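Local atomic coordinates of prolyl-tRNA synthetase (Giardia lamblia ATCC 50803, PDB entry 3IAL), a protein that probably charges tRNA(Pro) with L-proline at the expense of ATP, by way of a prolyl-adenylate, as a class II aminoacyl-tRNA synthetase. Residues B[192-197]-B[237-242]; B[196-201]-B[271-276]. All blocks are in the same frame, centred on the assembly; numbering follows the deposited sequence.

Interactions 1 and 2 set the same helix, 180-201, against two neighbouring antiparallel strands of the class II catalytic core, and their centres lie 5 Å apart. T196 and I197 belong to both. The strands are joined by G240 O and G272 N, 2.8 Å apart and probably hydrogen-bonded, while on the helix side I194 CD1 of interaction 1 packs on I273 CG2 of interaction 2 at 3.5 Å. Both strands hold prolyl-adenylate on the side turned from the helix: 237-242 takes ribose hydroxyls and the acyl-phosphate bridge, 271-276 borders the proline ring and takes the adenine. Q237 O and R276 NH1, 2.8 Å apart, probably form a further bond between the two segments.

Interaction 1. Residues B[192-197]-B[237-242]; sequences KVIDTI and QTAGIH. With PR8 (5'-O-[(R)-hydroxy{[(2S)-pyrrolidin-2-ylcarbonyl]oxy}phosphoryl]adenosine), chain H.
I194 meets A239 and I241 where helix 180-201 lies against strand 235-245 of the antiparallel sheet that forms the class II synthetase catalytic core. Its CG1 carries the contact, held beside the backbone N and anti to the carbonyl carbon (chi1 -63°). From there CG1 lies 4.2 Å from A239 CB and 3.9 Å from I241 CD1. I194 and I241 pass each other in opposite directions, the end methyl of I241 resting beside I194 CG1. All three residues are buried.

Q237, G240 and H242 face prolyl-adenylate, on the other side of the strand from A239 and I241. At G240 the glycine backbone itself borders the phosphate, its CA being 3.2 Å from PR8 O2P. Q237 is extended, with CG anti to the backbone N, which carries its amide out to the ribose: NE2 donates to PR8 O3' at 3.0 Å with an N-H...O angle of 144°. The backbone O of Q237 accepts from PR8 O2' at 3.0 Å, so one residue grips both ribose hydroxyls. The H242 ring meets the ligand by its edge, and its ND1 is hydrogen-bonded to S223 OG, which should help fix the ring's rotation. Its other nitrogen, NE2, donates to PR8 O10, the oxygen bridging prolyl carbonyl and phosphorus, at 2.8 Å and 134°.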
ATOM      1  N   LYS B 192      18.610   4.925  10.686  1.00 27.00           N
ATOM      2  CA  LYS B 192      18.944   3.570  10.232  1.00 30.20           C
ATOM      3  C   LYS B 192      18.114   3.154   9.013  1.00 29.89           C
ATOM      4  O   LYS B 192      18.630   2.557   8.074  1.00 28.72           O
ATOM      5  CB  LYS B 192      18.768   2.533  11.342  1.00 33.06           C
ATOM      6  CG  LYS B 192      20.057   2.124  12.044  1.00 39.07           C
ATOM      7  CD  LYS B 192      20.505   3.145  13.065  1.00 43.65           C
ATOM      8  CE  LYS B 192      21.496   2.545  14.052  1.00 46.99           C
ATOM      9  NZ  LYS B 192      20.814   1.569  14.946  1.00 47.72           N
ATOM     10  N   VAL B 193      16.827   3.475   9.031  1.00 28.82           N
ATOM     11  CA  VAL B 193      15.943   3.094   7.936  1.00 27.49           C
ATOM     12  C   VAL B 193      16.228   3.896   6.667  1.00 27.21           C
ATOM     13  O   VAL B 193      16.204   3.344   5.574  1.00 26.05           O
ATOM     14  CB  VAL B 193      14.462   3.210   8.341  1.00 26.03           C
ATOM     15  CG1 VAL B 193      13.553   2.904   7.162  1.00 22.02           C
ATOM     16  CG2 VAL B 193      14.178   2.252   9.493  1.00 25.30           C
ATOM     17  N   ILE B 194      16.511   5.186   6.823  1.00 27.72           N
ATOM     18  CA  ILE B 194      16.914   6.024   5.703  1.00 28.88           C
ATOM     19  C   ILE B 194      18.185   5.491   5.019  1.00 29.93           C
ATOM     20  O   ILE B 194      18.230   5.407   3.789  1.00 30.14           O
ATOM     21  CB  ILE B 194      17.109   7.508   6.139  1.00 29.13           C
ATOM     22  CG1 ILE B 194      15.786   8.111   6.627  1.00 30.25           C
ATOM     23  CG2 ILE B 194      17.674   8.359   4.995  1.00 28.89           C
ATOM     24  CD1 ILE B 194      14.596   7.809   5.754  1.00 30.07           C
ATOM     25  N   ASP B 195      19.203   5.123   5.799  1.00 29.39           N
ATOM     26  CA  ASP B 195      20.450   4.602   5.211  1.00 31.23           C
ATOM     27  C   ASP B 195      20.224   3.294   4.458  1.00 31.11           C
ATOM     28  O   ASP B 195      20.766   3.101   3.383  1.00 29.76           O
ATOM     29  CB  ASP B 195      21.524   4.397   6.280  0.50 31.07           C
ATOM     30  CG  ASP B 195      22.923   4.534   5.724  0.50 29.90           C
ATOM     31  OD1 ASP B 195      23.281   5.651   5.308  0.50 33.09           O
ATOM     32  OD2 ASP B 195      23.664   3.537   5.709  0.50 30.59           O
ATOM     33  N   THR B 196      19.409   2.406   5.019  1.00 32.17           N
ATOM     34  CA  THR B 196      19.012   1.188   4.321  1.00 31.95           C
ATOM     35  C   THR B 196      18.314   1.475   2.993  1.00 31.35           C
ATOM     36  O   THR B 196      18.620   0.850   1.975  1.00 31.10           O
ATOM     37  CB  THR B 196      18.054   0.330   5.177  1.00 32.10           C
ATOM     38  OG1 THR B 196      18.702  -0.020   6.405  1.00 33.10           O
ATOM     39  CG2 THR B 196      17.655  -0.934   4.428  1.00 26.06           C
ATOM     40  N   ILE B 197      17.361   2.399   3.001  1.00 30.63           N
ATOM     41  CA  ILE B 197      16.599   2.690   1.782  1.00 30.46           C
ATOM     42  C   ILE B 197      17.469   3.402   0.765  1.00 27.41           C
ATOM     43  O   ILE B 197      17.595   2.960  -0.378  1.00 27.89           O
ATOM     44  CB  ILE B 197      15.364   3.575   2.055  1.00 29.94           C
ATOM     45  CG1 ILE B 197      14.371   2.866   2.971  1.00 30.39           C
ATOM     46  CG2 ILE B 197      14.671   3.947   0.748  1.00 27.93           C
ATOM     47  CD1 ILE B 197      13.358   3.825   3.622  1.00 26.45           C
ATOM     48  N   GLN B 237      15.709  18.234  -0.320  1.00 26.58           N
ATOM     49  CA  GLN B 237      15.446  17.662   1.002  1.00 25.19           C
ATOM     50  C   GLN B 237      14.597  16.423   0.813  1.00 25.38           C
ATOM     51  O   GLN B 237      13.443  16.504   0.392  1.00 27.53           O
ATOM     52  CB  GLN B 237      14.739  18.639   1.946  1.00 27.87           C
ATOM     53  CG  GLN B 237      14.507  18.056   3.336  1.00 26.32           C
ATOM     54  CD  GLN B 237      13.673  18.940   4.236  1.00 30.36           C
ATOM     55  OE1 GLN B 237      13.903  20.141   4.329  1.00 30.57           O
ATOM     56  NE2 GLN B 237      12.703  18.343   4.918  1.00 28.70           N
ATOM     57  N   THR B 238      15.172  15.280   1.153  1.00 25.26           N
ATOM     58  CA  THR B 238      14.632  13.972   0.780  1.00 25.31           C
ATOM     59  C   THR B 238      14.270  13.119   1.999  1.00 26.83           C
ATOM     60  O   THR B 238      13.621  12.085   1.871  1.00 30.53           O
ATOM     61  CB  THR B 238      15.664  13.264  -0.123  1.00 26.10           C
ATOM     62  OG1 THR B 238      15.912  14.101  -1.263  1.00 23.36           O
ATOM     63  CG2 THR B 238      15.192  11.887  -0.595  1.00 22.90           C
ATOM     64  N   ALA B 239      14.687  13.554   3.183  1.00 25.46           N
ATOM     65  CA  ALA B 239      14.159  13.011   4.428  1.00 25.87           C
ATOM     66  C   ALA B 239      14.006  14.153   5.410  1.00 25.54           C
ATOM     67  O   ALA B 239      14.820  15.072   5.423  1.00 28.00           O
ATOM     68  CB  ALA B 239      15.082  11.953   4.996  1.00 23.03           C
ATOM     69  N   GLY B 240      12.953  14.092   6.216  1.00 24.12           N
ATOM     70  CA  GLY B 240      12.767  15.013   7.327  1.00 24.80           C
ATOM     71  C   GLY B 240      12.500  14.224   8.584  1.00 24.49           C
ATOM     72  O   GLY B 240      11.539  13.454   8.643  1.00 25.88           O
ATOM     73  N   ILE B 241      13.359  14.405   9.580  1.00 24.51           N
ATOM     74  CA  ILE B 241      13.314  13.630  10.814  1.00 26.37           C
ATOM     75  C   ILE B 241      13.337  14.610  11.997  1.00 26.63           C
ATOM     76  O   ILE B 241      14.309  15.339  12.183  1.00 29.29           O
ATOM     77  CB  ILE B 241      14.507  12.633  10.849  1.00 26.86           C
ATOM     78  CG1 ILE B 241      14.250  11.493   9.864  1.00 25.61           C
ATOM     79  CG2 ILE B 241      14.745  12.081  12.245  1.00 27.83           C
ATOM     80  CD1 ILE B 241      15.439  10.569   9.625  1.00 26.31           C
ATOM     81  N   HIS B 242      12.268  14.622  12.789  1.00 26.43           N
ATOM     82  CA  HIS B 242      12.027  15.706  13.749  1.00 26.37           C
ATOM     83  C   HIS B 242      11.796  15.267  15.187  1.00 25.41           C
ATOM     84  O   HIS B 242      11.107  14.284  15.452  1.00 23.77           O
ATOM     85  CB  HIS B 242      10.825  16.520  13.282  1.00 25.78           C
ATOM     86  CG  HIS B 242      10.860  16.836  11.820  1.00 24.54           C
ATOM     87  ND1 HIS B 242      11.593  17.881  11.308  1.00 27.63           N
ATOM     88  CD2 HIS B 242      10.289  16.221  10.760  1.00 26.19           C
ATOM     89  CE1 HIS B 242      11.463  17.904   9.995  1.00 27.80           C
ATOM     90  NE2 HIS B 242      10.676  16.908   9.636  1.00 26.69           N
TER
HETATM   91  C   PR8 H 601       7.295  16.342   7.875  1.00 41.68           C
HETATM   92  N   PR8 H 601       5.454  15.481   9.183  1.00 37.95           N
HETATM   93  O   PR8 H 601       6.408  16.732   7.113  1.00 39.80           O
HETATM   94  P   PR8 H 601       9.000  17.221   6.295  0.70 54.76           P
HETATM   95  N1  PR8 H 601       6.606  17.299  -3.120  0.70 38.84           N
HETATM   96  C2  PR8 H 601       7.217  16.139  -2.906  0.70 36.35           C
HETATM   97  N3  PR8 H 601       7.751  15.825  -1.723  0.70 36.19           N
HETATM   98  C4  PR8 H 601       7.695  16.672  -0.696  0.70 40.17           C
HETATM   99  C5  PR8 H 601       7.072  17.901  -0.885  0.70 44.07           C
HETATM  100  C6  PR8 H 601       6.518  18.204  -2.126  0.70 44.75           C
HETATM  101  N6  PR8 H 601       5.909  19.374  -2.322  0.70 47.85           N
HETATM  102  N7  PR8 H 601       7.140  18.563   0.263  0.70 45.67           N
HETATM  103  C8  PR8 H 601       7.781  17.790   1.144  0.70 49.61           C
HETATM  104  N9  PR8 H 601       8.132  16.634   0.564  0.70 48.94           N
HETATM  105  CA  PR8 H 601       6.924  15.559   9.134  1.00 37.84           C
HETATM  106  CB  PR8 H 601       7.439  14.135   8.998  1.00 35.99           C
HETATM  107  CD  PR8 H 601       5.097  14.085   9.407  1.00 37.80           C
HETATM  108  CG  PR8 H 601       6.188  13.316   8.651  1.00 35.60           C
HETATM  109  C1' PR8 H 601       8.871  15.526   1.249  0.70 52.31           C
HETATM  110  O10 PR8 H 601       8.628  16.563   7.721  1.00 43.66           O
HETATM  111  O1P PR8 H 601       8.602  18.648   6.185  0.70 56.60           O
HETATM  112  C2' PR8 H 601      10.330  15.909   1.593  0.70 54.66           C
HETATM  113  O2' PR8 H 601      11.201  14.795   1.348  0.70 47.98           O
HETATM  114  O2P PR8 H 601      10.594  17.069   6.171  0.70 58.29           O
HETATM  115  C3' PR8 H 601      10.277  16.121   3.088  0.70 55.14           C
HETATM  116  O3' PR8 H 601      11.570  15.924   3.665  0.70 53.41           O
HETATM  117  C4' PR8 H 601       9.366  14.954   3.422  0.70 55.14           C
HETATM  118  O4' PR8 H 601       8.252  15.207   2.536  0.70 53.59           O
HETATM  119  C5' PR8 H 601       8.984  15.025   4.884  0.70 54.00           C
HETATM  120  O5' PR8 H 601       8.365  16.264   5.169  0.70 54.92           O

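Interaction 2. Residues B[196-201]-B[271-276]; sequences TIFSDE and AGISTR. With PR8 (5'-O-[(R)-hydroxy{[(2S)-pyrrolidin-2-ylcarbonyl]oxy}phosphoryl]adenosine), chain H.
I273 touches both I197 and F198 of helix 180-201; the other face of its strand lines the adenylate pocket of this class II core. At the start of 271-276, the backbone O of A271 lies against the proline ring, 3.6 Å from PR8 CG. G272 follows, its backbone N 3.5 Å from PR8 CB, so main chain alone borders the ligand here.

I273 points to the helix. Its CG1 sits between the backbone N and the carbonyl carbon (chi1 58°), sending CD1 to meet I197 CD1 tip to tip at 3.9 Å. CG2 is the branch that takes F198, approaching the ring obliquely at CZ from 4.4 Å.

S274 returns to the pocket side. Its OG donates to adenine N3 of PR8 at 2.9 Å and accepts from R276 N in a nearly straight bond (168°), a capping interaction at the turn into helix 276-285. The extended R276 lays one guanidinium face against the adenine, with PR8 C4 3.6 Å above its plane and offset toward the rim. A further bond from NE to I163 O restrains the rotation of the guanidinium, which lies tilted and offset over the base. Thus the helix side of the strand depends on dispersion between aliphatic and aromatic carbons, whereas on the pocket side this segment adds a directional bond to N3 and contact of one face of a probably cationic guanidinium with the base.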
ATOM      1  N   THR B 196      19.409   2.406   5.019  1.00 32.17           N
ATOM      2  CA  THR B 196      19.012   1.188   4.321  1.00 31.95           C
ATOM      3  C   THR B 196      18.314   1.475   2.993  1.00 31.35           C
ATOM      4  O   THR B 196      18.620   0.850   1.975  1.00 31.10           O
ATOM      5  CB  THR B 196      18.054   0.330   5.177  1.00 32.10           C
ATOM      6  OG1 THR B 196      18.702  -0.020   6.405  1.00 33.10           O
ATOM      7  CG2 THR B 196      17.655  -0.934   4.428  1.00 26.06           C
ATOM      8  N   ILE B 197      17.361   2.399   3.001  1.00 30.63           N
ATOM      9  CA  ILE B 197      16.599   2.690   1.782  1.00 30.46           C
ATOM     10  C   ILE B 197      17.469   3.402   0.765  1.00 27.41           C
ATOM     11  O   ILE B 197      17.595   2.960  -0.378  1.00 27.89           O
ATOM     12  CB  ILE B 197      15.364   3.575   2.055  1.00 29.94           C
ATOM     13  CG1 ILE B 197      14.371   2.866   2.971  1.00 30.39           C
ATOM     14  CG2 ILE B 197      14.671   3.947   0.748  1.00 27.93           C
ATOM     15  CD1 ILE B 197      13.358   3.825   3.622  1.00 26.45           C
ATOM     16  N   PHE B 198      18.067   4.512   1.189  1.00 28.57           N
ATOM     17  CA  PHE B 198      18.779   5.418   0.281  1.00 27.25           C
ATOM     18  C   PHE B 198      20.069   4.782  -0.253  1.00 29.83           C
ATOM     19  O   PHE B 198      20.331   4.810  -1.458  1.00 29.94           O
ATOM     20  CB  PHE B 198      19.162   6.713   1.001  1.00 28.90           C
ATOM     21  CG  PHE B 198      18.007   7.656   1.302  1.00 30.22           C
ATOM     22  CD1 PHE B 198      16.691   7.216   1.407  1.00 26.59           C
ATOM     23  CD2 PHE B 198      18.274   9.006   1.532  1.00 30.76           C
ATOM     24  CE1 PHE B 198      15.656   8.114   1.717  1.00 30.98           C
ATOM     25  CE2 PHE B 198      17.251   9.905   1.828  1.00 30.87           C
ATOM     26  CZ  PHE B 198      15.939   9.457   1.926  1.00 29.06           C
ATOM     27  N   SER B 199      20.880   4.235   0.655  1.00 30.00           N
ATOM     28  CA  SER B 199      22.241   3.781   0.327  1.00 30.76           C
ATOM     29  C   SER B 199      22.357   2.280   0.031  1.00 30.14           C
ATOM     30  O   SER B 199      22.823   1.903  -1.041  1.00 30.63           O
ATOM     31  CB  SER B 199      23.216   4.180   1.438  1.00 30.60           C
ATOM     32  OG  SER B 199      23.351   5.595   1.491  1.00 30.93           O
ATOM     33  N   ASP B 200      21.936   1.427   0.959  1.00 29.31           N
ATOM     34  CA  ASP B 200      22.057  -0.022   0.753  1.00 28.58           C
ATOM     35  C   ASP B 200      21.234  -0.485  -0.449  1.00 29.21           C
ATOM     36  O   ASP B 200      21.675  -1.353  -1.207  1.00 28.82           O
ATOM     37  CB  ASP B 200      21.619  -0.819   1.988  1.00 29.31           C
ATOM     38  CG  ASP B 200      22.479  -0.551   3.217  1.00 30.86           C
ATOM     39  OD1 ASP B 200      23.506   0.153   3.134  1.00 39.01           O
ATOM     40  OD2 ASP B 200      22.119  -1.065   4.289  1.00 39.11           O
ATOM     41  N   GLU B 201      20.044   0.091  -0.622  1.00 29.03           N
ATOM     42  CA  GLU B 201      19.119  -0.359  -1.666  1.00 29.70           C
ATOM     43  C   GLU B 201      19.088   0.535  -2.916  1.00 27.67           C
ATOM     44  O   GLU B 201      19.195   0.023  -4.032  1.00 29.20           O
ATOM     45  CB  GLU B 201      17.719  -0.551  -1.080  1.00 31.02           C
ATOM     46  CG  GLU B 201      17.660  -1.679  -0.026  1.00 35.12           C
ATOM     47  CD  GLU B 201      17.895  -3.072  -0.613  1.00 39.07           C
ATOM     48  OE1 GLU B 201      17.277  -3.413  -1.638  1.00 41.44           O
ATOM     49  OE2 GLU B 201      18.690  -3.835  -0.035  1.00 42.93           O
ATOM     50  N   ALA B 271       9.009  11.210  11.294  1.00 24.33           N
ATOM     51  CA  ALA B 271       9.913  11.048  10.169  1.00 25.35           C
ATOM     52  C   ALA B 271       9.102  10.934   8.900  1.00 23.82           C
ATOM     53  O   ALA B 271       8.079  10.254   8.878  1.00 22.53           O
ATOM     54  CB  ALA B 271      10.794   9.818  10.348  1.00 21.52           C
ATOM     55  N   GLY B 272       9.571  11.593   7.847  1.00 22.98           N
ATOM     56  CA  GLY B 272       8.855  11.623   6.578  1.00 24.66           C
ATOM     57  C   GLY B 272       9.765  11.423   5.384  1.00 23.22           C
ATOM     58  O   GLY B 272      10.837  12.027   5.299  1.00 22.61           O
ATOM     59  N   ILE B 273       9.336  10.551   4.480  1.00 24.17           N
ATOM     60  CA  ILE B 273       9.924  10.413   3.146  1.00 24.93           C
ATOM     61  C   ILE B 273       8.804  10.377   2.103  1.00 25.16           C
ATOM     62  O   ILE B 273       7.724   9.843   2.348  1.00 25.46           O
ATOM     63  CB  ILE B 273      10.823   9.160   2.998  1.00 23.74           C
ATOM     64  CG1 ILE B 273      10.058   7.870   3.317  1.00 25.16           C
ATOM     65  CG2 ILE B 273      12.050   9.289   3.874  1.00 23.39           C
ATOM     66  CD1 ILE B 273      10.706   6.604   2.719  1.00 22.64           C
ATOM     67  N   SER B 274       9.068  10.970   0.947  1.00 23.94           N
ATOM     68  CA  SER B 274       8.079  11.098  -0.097  1.00 23.42           C
ATOM     69  C   SER B 274       8.625  10.548  -1.422  1.00 24.21           C
ATOM     70  O   SER B 274       9.647   9.854  -1.444  1.00 24.22           O
ATOM     71  CB  SER B 274       7.717  12.570  -0.251  1.00 23.27           C
ATOM     72  OG  SER B 274       8.740  13.265  -0.952  1.00 24.51           O
ATOM     73  N   THR B 275       7.934  10.889  -2.509  1.00 25.60           N
ATOM     74  CA  THR B 275       8.338  10.572  -3.883  1.00 26.71           C
ATOM     75  C   THR B 275       9.699  11.157  -4.287  1.00 27.10           C
ATOM     76  O   THR B 275      10.285  10.742  -5.298  1.00 28.02           O
ATOM     77  CB  THR B 275       7.308  11.128  -4.874  1.00 27.74           C
ATOM     78  OG1 THR B 275       7.162  12.537  -4.661  1.00 32.46           O
ATOM     79  CG2 THR B 275       5.953  10.438  -4.701  1.00 29.94           C
ATOM     80  N   ARG B 276      10.183  12.131  -3.520  1.00 24.90           N
ATOM     81  CA  ARG B 276      11.530  12.686  -3.715  1.00 25.29           C
ATOM     82  C   ARG B 276      12.653  11.650  -3.627  1.00 25.01           C
ATOM     83  O   ARG B 276      13.695  11.827  -4.244  1.00 24.68           O
ATOM     84  CB  ARG B 276      11.797  13.794  -2.695  1.00 24.65           C
ATOM     85  CG  ARG B 276      10.995  15.029  -2.957  1.00 25.38           C
ATOM     86  CD  ARG B 276      11.310  16.091  -1.943  1.00 24.30           C
ATOM     87  NE  ARG B 276      10.833  17.389  -2.379  1.00 24.41           N
ATOM     88  CZ  ARG B 276      11.067  18.532  -1.753  1.00 29.90           C
ATOM     89  NH1 ARG B 276      11.785  18.560  -0.629  1.00 28.64           N
ATOM     90  NH2 ARG B 276      10.582  19.659  -2.267  1.00 32.24           N
TER
HETATM   91  C   PR8 H 601       7.295  16.342   7.875  1.00 41.68           C
HETATM   92  N   PR8 H 601       5.454  15.481   9.183  1.00 37.95           N
HETATM   93  O   PR8 H 601       6.408  16.732   7.113  1.00 39.80           O
HETATM   94  P   PR8 H 601       9.000  17.221   6.295  0.70 54.76           P
HETATM   95  N1  PR8 H 601       6.606  17.299  -3.120  0.70 38.84           N
HETATM   96  C2  PR8 H 601       7.217  16.139  -2.906  0.70 36.35           C
HETATM   97  N3  PR8 H 601       7.751  15.825  -1.723  0.70 36.19           N
HETATM   98  C4  PR8 H 601       7.695  16.672  -0.696  0.70 40.17           C
HETATM   99  C5  PR8 H 601       7.072  17.901  -0.885  0.70 44.07           C
HETATM  100  C6  PR8 H 601       6.518  18.204  -2.126  0.70 44.75           C
HETATM  101  N6  PR8 H 601       5.909  19.374  -2.322  0.70 47.85           N
HETATM  102  N7  PR8 H 601       7.140  18.563   0.263  0.70 45.67           N
HETATM  103  C8  PR8 H 601       7.781  17.790   1.144  0.70 49.61           C
HETATM  104  N9  PR8 H 601       8.132  16.634   0.564  0.70 48.94           N
HETATM  105  CA  PR8 H 601       6.924  15.559   9.134  1.00 37.84           C
HETATM  106  CB  PR8 H 601       7.439  14.135   8.998  1.00 35.99           C
HETATM  107  CD  PR8 H 601       5.097  14.085   9.407  1.00 37.80           C
HETATM  108  CG  PR8 H 601       6.188  13.316   8.651  1.00 35.60           C
HETATM  109  C1' PR8 H 601       8.871  15.526   1.249  0.70 52.31           C
HETATM  110  O10 PR8 H 601       8.628  16.563   7.721  1.00 43.66           O
HETATM  111  O1P PR8 H 601       8.602  18.648   6.185  0.70 56.60           O
HETATM  112  C2' PR8 H 601      10.330  15.909   1.593  0.70 54.66           C
HETATM  113  O2' PR8 H 601      11.201  14.795   1.348  0.70 47.98           O
HETATM  114  O2P PR8 H 601      10.594  17.069   6.171  0.70 58.29           O
HETATM  115  C3' PR8 H 601      10.277  16.121   3.088  0.70 55.14           C
HETATM  116  O3' PR8 H 601      11.570  15.924   3.665  0.70 53.41           O
HETATM  117  C4' PR8 H 601       9.366  14.954   3.422  0.70 55.14           C
HETATM  118  O4' PR8 H 601       8.252  15.207   2.536  0.70 53.59           O
HETATM  119  C5' PR8 H 601       8.984  15.025   4.884  0.70 54.00           C
HETATM  120  O5' PR8 H 601       8.365  16.264   5.169  0.70 54.92           O